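Local coordinates for 389aa long hypothetical nucleolar protein (Pyrococcus horikoshii, PDB 5ZVE) that transfers a methyl group from S-adenosyl-L-methionine to C5 of cytosine 72 in several tRNAs, a modification that appears to raise their thermal stability slightly, at residues Val188-Leu193 with Thr212-Gln217; Glu197-Ile202 with Lys266-Leu271; Leu219-Glu224 with Leu245-Val250. One frame throughout, in Å; residues are numbered along the deposited sequence.

Contact 1: residues Val188-Leu193 with Thr212-Gln217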
loop_
_atom_site.group_PDB
_atom_site.type_symbol
_atom_site.label_atom_id
_atom_site.label_comp_id
_atom_site.label_asym_id
_atom_site.label_seq_id
_atom_site.Cartn_x
_atom_site.Cartn_y
_atom_site.Cartn_z
ATOM N N VAL A 188 3.784 -8.904 -6.582
ATOM C CA VAL A 188 3.228 -9.970 -7.407
ATOM C C VAL A 188 2.561 -9.390 -8.654
ATOM O O VAL A 188 2.669 -9.948 -9.749
ATOM C CB VAL A 188 2.207 -10.821 -6.613
ATOM C CG1 VAL A 188 1.582 -11.872 -7.502
ATOM C CG2 VAL A 188 2.880 -11.481 -5.416
ATOM N N THR A 189 1.883 -8.258 -8.485
ATOM C CA THR A 189 1.185 -7.595 -9.585
ATOM C C THR A 189 2.099 -7.332 -10.786
ATOM O O THR A 189 1.778 -7.719 -11.909
ATOM C CB THR A 189 0.563 -6.256 -9.125
ATOM O OG1 THR A 189 -0.421 -6.501 -8.110
ATOM C CG2 THR A 189 -0.090 -5.534 -10.294
ATOM N N ALA A 190 3.241 -6.693 -10.548
ATOM C CA ALA A 190 4.176 -6.376 -11.629
ATOM C C ALA A 190 4.749 -7.639 -12.268
ATOM O O ALA A 190 4.957 -7.695 -13.479
ATOM C CB ALA A 190 5.298 -5.489 -11.117
ATOM N N ARG A 191 5.010 -8.649 -11.447
ATOM C CA ARG A 191 5.477 -9.938 -11.950
ATOM C C ARG A 191 4.449 -10.592 -12.874
ATOM O O ARG A 191 4.780 -11.061 -13.964
ATOM C CB ARG A 191 5.801 -10.871 -10.784
ATOM C CG ARG A 191 7.163 -10.628 -10.167
ATOM C CD ARG A 191 8.233 -11.373 -10.950
ATOM N NE ARG A 191 9.543 -11.266 -10.318
ATOM C CZ ARG A 191 10.630 -11.889 -10.753
ATOM N NH1 ARG A 191 10.562 -12.673 -11.821
ATOM N NH2 ARG A 191 11.781 -11.733 -10.119
ATOM N N VAL A 192 3.202 -10.612 -12.423
ATOM C CA VAL A 192 2.111 -11.242 -13.153
ATOM C C VAL A 192 1.860 -10.549 -14.500
ATOM O O VAL A 192 1.328 -11.149 -15.431
ATOM C CB VAL A 192 0.830 -11.252 -12.273
ATOM C CG1 VAL A 192 -0.419 -11.574 -13.075
ATOM C CG2 VAL A 192 1.008 -12.224 -11.104
ATOM N N LEU A 193 2.316 -9.307 -14.621
ATOM C CA LEU A 193 2.228 -8.581 -15.882
ATOM C C LEU A 193 3.209 -9.133 -16.914
ATOM O O LEU A 193 2.960 -9.054 -18.120
ATOM C CB LEU A 193 2.490 -7.090 -15.665
ATOM C CG LEU A 193 2.315 -6.222 -16.914
ATOM C CD1 LEU A 193 0.889 -6.315 -17.444
ATOM C CD2 LEU A 193 2.682 -4.771 -16.641
ATOM N N THR A 212 5.552 0.948 -11.211
ATOM C CA THR A 212 6.245 1.384 -12.418
ATOM C C THR A 212 7.739 1.068 -12.356
ATOM O O THR A 212 8.311 0.524 -13.302
ATOM C CB THR A 212 6.065 2.884 -12.663
ATOM O OG1 THR A 212 4.667 3.191 -12.731
ATOM C CG2 THR A 212 6.731 3.289 -13.969
ATOM N N THR A 213 8.364 1.397 -11.231
ATOM C CA THR A 213 9.800 1.198 -11.080
ATOM C C THR A 213 10.147 -0.287 -10.969
ATOM O O THR A 213 11.238 -0.704 -11.350
ATOM C CB THR A 213 10.349 1.968 -9.858
ATOM O OG1 THR A 213 9.573 1.662 -8.692
ATOM C CG2 THR A 213 10.287 3.468 -10.117
ATOM N N HIS A 214 9.214 -1.080 -10.457
ATOM C CA HIS A 214 9.385 -2.527 -10.421
ATOM C C HIS A 214 9.442 -3.095 -11.841
ATOM O O HIS A 214 10.283 -3.941 -12.147
ATOM C CB HIS A 214 8.257 -3.178 -9.614
ATOM C CG HIS A 214 8.471 -4.630 -9.326
ATOM N ND1 HIS A 214 7.537 -5.404 -8.676
ATOM C CD2 HIS A 214 9.518 -5.450 -9.595
ATOM C CE1 HIS A 214 7.993 -6.640 -8.560
ATOM N NE2 HIS A 214 9.193 -6.692 -9.109
ATOM N N ILE A 215 8.548 -2.621 -12.706
ATOM C CA ILE A 215 8.569 -2.993 -14.120
ATOM C C ILE A 215 9.909 -2.624 -14.747
ATOM O O ILE A 215 10.485 -3.388 -15.527
ATOM C CB ILE A 215 7.435 -2.309 -14.913
ATOM C CG1 ILE A 215 6.072 -2.676 -14.332
ATOM C CG2 ILE A 215 7.494 -2.706 -16.379
ATOM C CD1 ILE A 215 5.625 -4.081 -14.649
ATOM N N ALA A 216 10.403 -1.446 -14.385
ATOM C CA ALA A 216 11.663 -0.939 -14.914
ATOM C C ALA A 216 12.842 -1.853 -14.579
ATOM O O ALA A 216 13.712 -2.073 -15.420
ATOM C CB ALA A 216 11.918 0.466 -14.394
ATOM N N GLN A 217 12.873 -2.393 -13.365
ATOM C CA GLN A 217 13.974 -3.279 -12.986
ATOM C C GLN A 217 13.792 -4.677 -13.585
ATOM O O GLN A 217 14.772 -5.357 -13.879
ATOM C CB GLN A 217 14.128 -3.354 -11.460
ATOM C CG GLN A 217 13.122 -4.218 -10.727
ATOM C CD GLN A 217 13.319 -4.168 -9.216
ATOM O OE1 GLN A 217 13.357 -3.090 -8.620
ATOM N NE2 GLN A 217 13.463 -5.337 -8.594
#
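Ala190 points its methyl group between His214 and Ile215, and the two larger side chains straddle it. On one flank lies the imidazole: Ala190 CB is 3.3 Å from His214 ND1 and 3.7 Å from His214 CG, an oblique approach to the ring. With chi1 at -170°, the His214 ring swings away from its backbone N and extends toward 188-193. On the other flank, Ile215 reaches over with its long branch, CD1 coming to 3.8 Å from Ala190 CB. The same methyl continues on to Leu193, where CD2 of Leu193 meets CD1 of Ile215 at 3.6 Å, and the two branched chains cross at about a right angle.

Ala190 lies where the two helices come nearest: its CA is 6.1 Å from that of Ile215, and the segment axes approach to 9.3 Å at a crossing angle of -48°. These are two helices of the Rossmann-like methyltransferase domain, lying side by side on one face of its central sheet. Segment 212-217 directly follows the S-adenosylmethionine-binding residues Ala205 to Lys211, the last of which already lie in the helix. Towards the sheet, Leu193 rests on Val319 and Ile215 on Ile225, so the apolar end of the interface merges with the core.

The opposite end is polar. Arg191 passes its CG obliquely by the imidazole, with Arg191 NE 4.7 Å from His214 NE2, and both nitrogens are directed to one oxygen of Glu69: NE forms a salt bridge with OE2 and NE2 hydrogen-bonds it. The shared carboxylate would offset the arginine charge beside the ring, and its bond to NE2 would help hold the ring's rotation while ND1 sits by the alanine methyl.

Contact 2: residues Glu197-Ile202 with Lys266-Leu271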
loop_
_atom_site.group_PDB
_atom_site.type_symbol
_atom_site.label_atom_id
_atom_site.label_comp_id
_atom_site.label_asym_id
_atom_site.label_seq_id
_atom_site.Cartn_x
_atom_site.Cartn_y
_atom_site.Cartn_z
ATOM N N GLU A 197 10.916 -6.390 -22.781
ATOM C CA GLU A 197 11.621 -5.227 -23.326
ATOM C C GLU A 197 11.000 -4.724 -24.638
ATOM O O GLU A 197 11.095 -3.542 -24.971
ATOM C CB GLU A 197 13.103 -5.574 -23.522
ATOM C CG GLU A 197 13.893 -4.609 -24.395
ATOM C CD GLU A 197 15.338 -5.039 -24.580
ATOM O OE1 GLU A 197 15.663 -6.200 -24.249
ATOM O OE2 GLU A 197 16.149 -4.215 -25.053
ATOM N N ASP A 198 10.333 -5.622 -25.357
ATOM C CA ASP A 198 9.697 -5.278 -26.623
ATOM C C ASP A 198 8.342 -4.603 -26.429
ATOM O O ASP A 198 7.917 -3.801 -27.262
ATOM C CB ASP A 198 9.521 -6.527 -27.487
ATOM C CG ASP A 198 10.832 -7.058 -28.012
ATOM O OD1 ASP A 198 11.829 -6.305 -27.980
ATOM O OD2 ASP A 198 10.867 -8.228 -28.449
ATOM N N ASP A 199 7.664 -4.938 -25.333
ATOM C CA ASP A 199 6.284 -4.511 -25.125
ATOM C C ASP A 199 6.137 -2.999 -25.095
ATOM O O ASP A 199 6.951 -2.292 -24.498
ATOM C CB ASP A 199 5.726 -5.083 -23.816
ATOM C CG ASP A 199 5.567 -6.588 -23.847
ATOM O OD1 ASP A 199 5.332 -7.149 -24.937
ATOM O OD2 ASP A 199 5.657 -7.213 -22.770
ATOM N N VAL A 200 5.086 -2.507 -25.741
ATOM C CA VAL A 200 4.608 -1.163 -25.464
ATOM C C VAL A 200 3.841 -1.246 -24.150
ATOM O O VAL A 200 2.891 -2.018 -24.031
ATOM C CB VAL A 200 3.719 -0.618 -26.592
ATOM C CG1 VAL A 200 3.301 0.811 -26.294
ATOM C CG2 VAL A 200 4.460 -0.692 -27.920
ATOM N N ILE A 201 4.270 -0.467 -23.162
ATOM C CA ILE A 201 3.791 -0.637 -21.791
ATOM C C ILE A 201 3.222 0.646 -21.204
ATOM O O ILE A 201 3.850 1.702 -21.274
ATOM C CB ILE A 201 4.930 -1.134 -20.867
ATOM C CG1 ILE A 201 5.437 -2.502 -21.327
ATOM C CG2 ILE A 201 4.471 -1.182 -19.423
ATOM C CD1 ILE A 201 6.737 -2.916 -20.679
ATOM N N ILE A 202 2.029 0.556 -20.624
ATOM C CA ILE A 202 1.410 1.718 -20.004
ATOM C C ILE A 202 0.954 1.456 -18.573
ATOM O O ILE A 202 0.182 0.532 -18.315
ATOM C CB ILE A 202 0.194 2.209 -20.805
ATOM C CG1 ILE A 202 0.584 2.511 -22.255
ATOM C CG2 ILE A 202 -0.410 3.436 -20.131
ATOM C CD1 ILE A 202 -0.577 3.007 -23.099
ATOM N N LYS A 266 -1.356 1.954 -29.179
ATOM C CA LYS A 266 -1.981 0.671 -28.892
ATOM C C LYS A 266 -0.983 -0.185 -28.120
ATOM O O LYS A 266 -0.022 -0.698 -28.693
ATOM C CB LYS A 266 -2.427 -0.037 -30.170
ATOM C CG LYS A 266 -3.483 0.691 -30.982
ATOM C CD LYS A 266 -3.754 -0.049 -32.289
ATOM C CE LYS A 266 -4.521 0.807 -33.285
ATOM N NZ LYS A 266 -4.824 0.055 -34.534
ATOM N N ALA A 267 -1.203 -0.330 -26.818
ATOM C CA ALA A 267 -0.228 -1.000 -25.964
ATOM C C ALA A 267 -0.347 -2.513 -26.001
ATOM O O ALA A 267 -1.423 -3.063 -26.216
ATOM C CB ALA A 267 -0.365 -0.511 -24.531
ATOM N N ASP A 268 0.782 -3.177 -25.778
ATOM C CA ASP A 268 0.819 -4.620 -25.599
ATOM C C ASP A 268 0.486 -4.982 -24.154
ATOM O O ASP A 268 -0.140 -6.006 -23.876
ATOM C CB ASP A 268 2.191 -5.164 -25.994
ATOM C CG ASP A 268 2.542 -4.852 -27.435
ATOM O OD1 ASP A 268 1.987 -5.518 -28.333
ATOM O OD2 ASP A 268 3.345 -3.925 -27.673
ATOM N N LYS A 269 0.915 -4.128 -23.234
ATOM C CA LYS A 269 0.723 -4.380 -21.814
ATOM C C LYS A 269 0.236 -3.127 -21.120
ATOM O O LYS A 269 0.824 -2.050 -21.249
ATOM C CB LYS A 269 2.025 -4.868 -21.164
ATOM C CG LYS A 269 2.603 -6.122 -21.799
ATOM C CD LYS A 269 1.823 -7.352 -21.378
ATOM C CE LYS A 269 2.295 -8.589 -22.122
ATOM N NZ LYS A 269 3.757 -8.797 -21.995
ATOM N N ILE A 270 -0.849 -3.270 -20.378
ATOM C CA ILE A 270 -1.334 -2.169 -19.569
ATOM C C ILE A 270 -1.500 -2.595 -18.119
ATOM O O ILE A 270 -2.139 -3.609 -17.827
ATOM C CB ILE A 270 -2.674 -1.625 -20.094
ATOM C CG1 ILE A 270 -2.470 -0.894 -21.423
ATOM C CG2 ILE A 270 -3.286 -0.694 -19.082
ATOM C CD1 ILE A 270 -3.737 -0.262 -21.972
ATOM N N LEU A 271 -0.907 -1.823 -17.216
ATOM C CA LEU A 271 -1.174 -1.980 -15.797
ATOM C C LEU A 271 -2.171 -0.941 -15.313
ATOM O O LEU A 271 -1.984 0.262 -15.513
ATOM C CB LEU A 271 0.116 -1.878 -14.984
ATOM C CG LEU A 271 -0.123 -1.814 -13.473
ATOM C CD1 LEU A 271 -0.776 -3.094 -12.990
ATOM C CD2 LEU A 271 1.175 -1.556 -12.726
#
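Two chain segments run side by side as parallel strands where Ile201 pairs with Lys269 and Ile202 with Ile270, each CA pair 4.8 Å apart. Ile202 N donates to Lys269 O, and Ile202 O in turn accepts from Leu271 N at 2.8 Å, both donors lying nearly along the C=O axis. Ahead of this ladder segment 266-271 turns a corner at Asp268, and Val200 O grips both sides of it, taking Lys269 N and, in a more bent bond, Asp268 N.

The corner is held by side chains too. Asp268 offers OD2, through the lone pair turned away from its other oxygen, to Val200 N at 3.0 Å, in an almost straight bond (167°). Asp199 is met by Lys269, in whose chain the bends at chi2 (-76°) and chi4 (54°) bring NZ back over the carboxylate. Lys269 NZ forms a salt bridge with Asp199 OD2 at 2.6 Å from above the carboxylate plane, while Lys269 CG lies 3.4 Å from the same oxygen. That oxygen also accepts from Lys196 N, and NZ has a weak second bond to Glu194 O. Were Asp199 an alanine, the Lys269 ammonium would probably keep only that weak bond of the two, less firmly placed, and Lys196 N would lose an acceptor. On the side of the sheet carrying Ile202 and Ile270, Ile202 CD1 packs on Ala267 CB at 3.8 Å, and Ile202 CB faces CG1 of Ile270.

The pair lies in the middle of the Rossmann-like sheet: strand 225-229 joins Ile201 from one side, through Ile226, and strand 316-322 joins Ile270 from the other, through Val317. Leu271 continues to Asp273, which binds S-adenosylmethionine, and Ile201 is covered by Leu219, just past helix 210-218.

Contact 3: residues Leu219-Glu224 with Leu245-Val250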
loop_
_atom_site.group_PDB
_atom_site.type_symbol
_atom_site.label_atom_id
_atom_site.label_comp_id
_atom_site.label_asym_id
_atom_site.label_seq_id
_atom_site.Cartn_x
_atom_site.Cartn_y
_atom_site.Cartn_z
ATOM N N LEU A 219 12.618 -5.060 -16.497
ATOM C CA LEU A 219 13.071 -4.801 -17.861
ATOM C C LEU A 219 14.574 -4.553 -17.901
ATOM O O LEU A 219 15.170 -4.476 -18.976
ATOM C CB LEU A 219 12.329 -3.602 -18.459
ATOM C CG LEU A 219 10.836 -3.770 -18.749
ATOM C CD1 LEU A 219 10.332 -2.609 -19.585
ATOM C CD2 LEU A 219 10.566 -5.087 -19.442
ATOM N N GLU A 220 15.164 -4.418 -16.716
ATOM C CA GLU A 220 16.582 -4.113 -16.554
ATOM C C GLU A 220 16.904 -2.800 -17.252
ATOM O O GLU A 220 17.913 -2.672 -17.942
ATOM C CB GLU A 220 17.452 -5.256 -17.079
ATOM C CG GLU A 220 17.295 -6.538 -16.271
ATOM C CD GLU A 220 18.054 -7.707 -16.865
ATOM O OE1 GLU A 220 18.303 -7.696 -18.088
ATOM O OE2 GLU A 220 18.397 -8.642 -16.109
ATOM N N ASN A 221 16.020 -1.828 -17.045
ATOM C CA ASN A 221 16.145 -0.483 -17.598
ATOM C C ASN A 221 16.164 -0.435 -19.127
ATOM O O ASN A 221 16.583 0.562 -19.711
ATOM C CB ASN A 221 17.392 0.207 -17.034
ATOM C CG ASN A 221 17.052 1.240 -15.981
ATOM O OD1 ASN A 221 15.926 1.731 -15.929
ATOM N ND2 ASN A 221 18.021 1.578 -15.136
ATOM N N LYS A 222 15.714 -1.508 -19.771
ATOM C CA LYS A 222 15.563 -1.507 -21.224
ATOM C C LYS A 222 14.128 -1.155 -21.620
ATOM O O LYS A 222 13.226 -1.165 -20.786
ATOM C CB LYS A 222 15.951 -2.866 -21.808
ATOM C CG LYS A 222 17.234 -3.445 -21.232
ATOM C CD LYS A 222 18.460 -2.658 -21.670
ATOM C CE LYS A 222 18.762 -2.892 -23.140
ATOM N NZ LYS A 222 18.816 -4.345 -23.464
ATOM N N GLY A 223 13.911 -0.889 -22.904
ATOM C CA GLY A 223 12.587 -0.544 -23.389
ATOM C C GLY A 223 12.105 0.815 -22.920
ATOM O O GLY A 223 12.900 1.710 -22.627
ATOM N N GLU A 224 10.789 0.981 -22.869
ATOM C CA GLU A 224 10.199 2.219 -22.377
ATOM C C GLU A 224 8.897 1.927 -21.643
ATOM O O GLU A 224 8.123 1.055 -22.045
ATOM C CB GLU A 224 9.958 3.205 -23.529
ATOM C CG GLU A 224 9.125 4.432 -23.153
ATOM C CD GLU A 224 8.874 5.367 -24.327
ATOM O OE1 GLU A 224 9.617 6.363 -24.468
ATOM O OE2 GLU A 224 7.925 5.115 -25.101
ATOM N N LEU A 245 16.160 5.594 -7.449
ATOM C CA LEU A 245 16.245 4.180 -7.782
ATOM C C LEU A 245 17.110 3.925 -9.011
ATOM O O LEU A 245 17.431 2.781 -9.319
ATOM C CB LEU A 245 14.844 3.607 -8.007
ATOM C CG LEU A 245 13.957 3.470 -6.770
ATOM C CD1 LEU A 245 12.575 2.989 -7.171
ATOM C CD2 LEU A 245 14.587 2.510 -5.770
ATOM N N GLY A 246 17.488 4.993 -9.707
ATOM C CA GLY A 246 18.287 4.866 -10.914
ATOM C C GLY A 246 17.500 4.361 -12.110
ATOM O O GLY A 246 18.044 3.694 -12.992
ATOM N N VAL A 247 16.211 4.684 -12.143
ATOM C CA VAL A 247 15.342 4.250 -13.231
ATOM C C VAL A 247 15.490 5.172 -14.444
ATOM O O VAL A 247 15.304 6.380 -14.344
ATOM C CB VAL A 247 13.872 4.210 -12.780
ATOM C CG1 VAL A 247 12.962 3.933 -13.960
ATOM C CG2 VAL A 247 13.686 3.156 -11.695
ATOM N N LYS A 248 15.835 4.595 -15.589
ATOM C CA LYS A 248 16.052 5.370 -16.807
ATOM C C LYS A 248 15.061 4.935 -17.875
ATOM O O LYS A 248 15.224 5.221 -19.059
ATOM C CB LYS A 248 17.483 5.181 -17.308
ATOM C CG LYS A 248 18.543 5.540 -16.283
ATOM C CD LYS A 248 19.939 5.293 -16.822
ATOM C CE LYS A 248 21.003 5.700 -15.817
ATOM N NZ LYS A 248 22.366 5.621 -16.412
ATOM N N ASN A 249 14.022 4.247 -17.421
ATOM C CA ASN A 249 13.178 3.450 -18.288
ATOM C C ASN A 249 11.801 4.069 -18.536
ATOM O O ASN A 249 11.012 3.565 -19.335
ATOM C CB ASN A 249 13.059 2.052 -17.671
ATOM C CG ASN A 249 12.573 1.025 -18.649
ATOM O OD1 ASN A 249 12.695 1.207 -19.859
ATOM N ND2 ASN A 249 12.091 -0.099 -18.136
ATOM N N VAL A 250 11.523 5.169 -17.848
ATOM C CA VAL A 250 10.153 5.637 -17.695
ATOM C C VAL A 250 9.908 7.017 -18.294
ATOM O O VAL A 250 10.698 7.943 -18.099
ATOM C CB VAL A 250 9.754 5.665 -16.206
ATOM C CG1 VAL A 250 8.344 6.172 -16.037
ATOM C CG2 VAL A 250 9.876 4.273 -15.614
#
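At the C-terminal ends of helices 210-218 and 232-245, Asn221 of the first clasps the backbone of Gly246 and Lys248 at the second. Its amide works as a two-pronged clamp. Asn221 ND2 donates to Gly246 O at 3.0 Å, with the acceptor in the plane of the amide and the donor in the carbonyl plane of Gly246. Asn221 OD1 accepts from Lys248 N at 2.9 Å; the bond is straight at the hydrogen (169°), yet the donor stands above the carbonyl plane, 40° out of it. With both ends engaged, the amide cannot turn over without losing both bonds.

Both helices finish in a Schellman motif, with Glu220 and Gly246 as the residues of positive phi, and each leads into a parallel strand, 225-229 or 250-254, of the Rossmann-like sheet. Glu220 and Asn221 are the central residues of a type I' turn from Leu219 to Lys222, closed by Lys222 N to Leu219 O; both have positive phi, as type I' requires.

Asn249 fills the angle beside this clamp. Its CB lies 3.4 Å from Asn221 OD1, the two side chains running past each other in opposite directions, their amide planes almost perpendicular. Next to it, Glu224 CA makes a CA-H...O contact with Asn249 O at 3.4 Å, where the segments draw together as strand 225-229 begins. Val247, beyond the clamp, packs on Thr213 and Ala216 of helix 210-218.

Starting at helix 184-193, the chain passes through 197-202 and the cofactor-binding loop to helix 210-218, where contact 1 closes an 18-residue loop. Contact 2 opens inside that loop and closes only at 266-271, so contacts 1 and 2 cross, tying the helix pair to the central strands: Leu193 CD2 is 4.2 Å from Leu271 CB. Contact 3 follows contact 1 in series and is nested within the 63 residues spanned by contact 2, joining the C-terminal ends of helices 210-218 and 232-245. A probable hydrogen bond from Asn221 N to Ala216 O connects contacts 1 and 3, while the salt bridge of Glu197 with Lys222 links contacts 2 and 3.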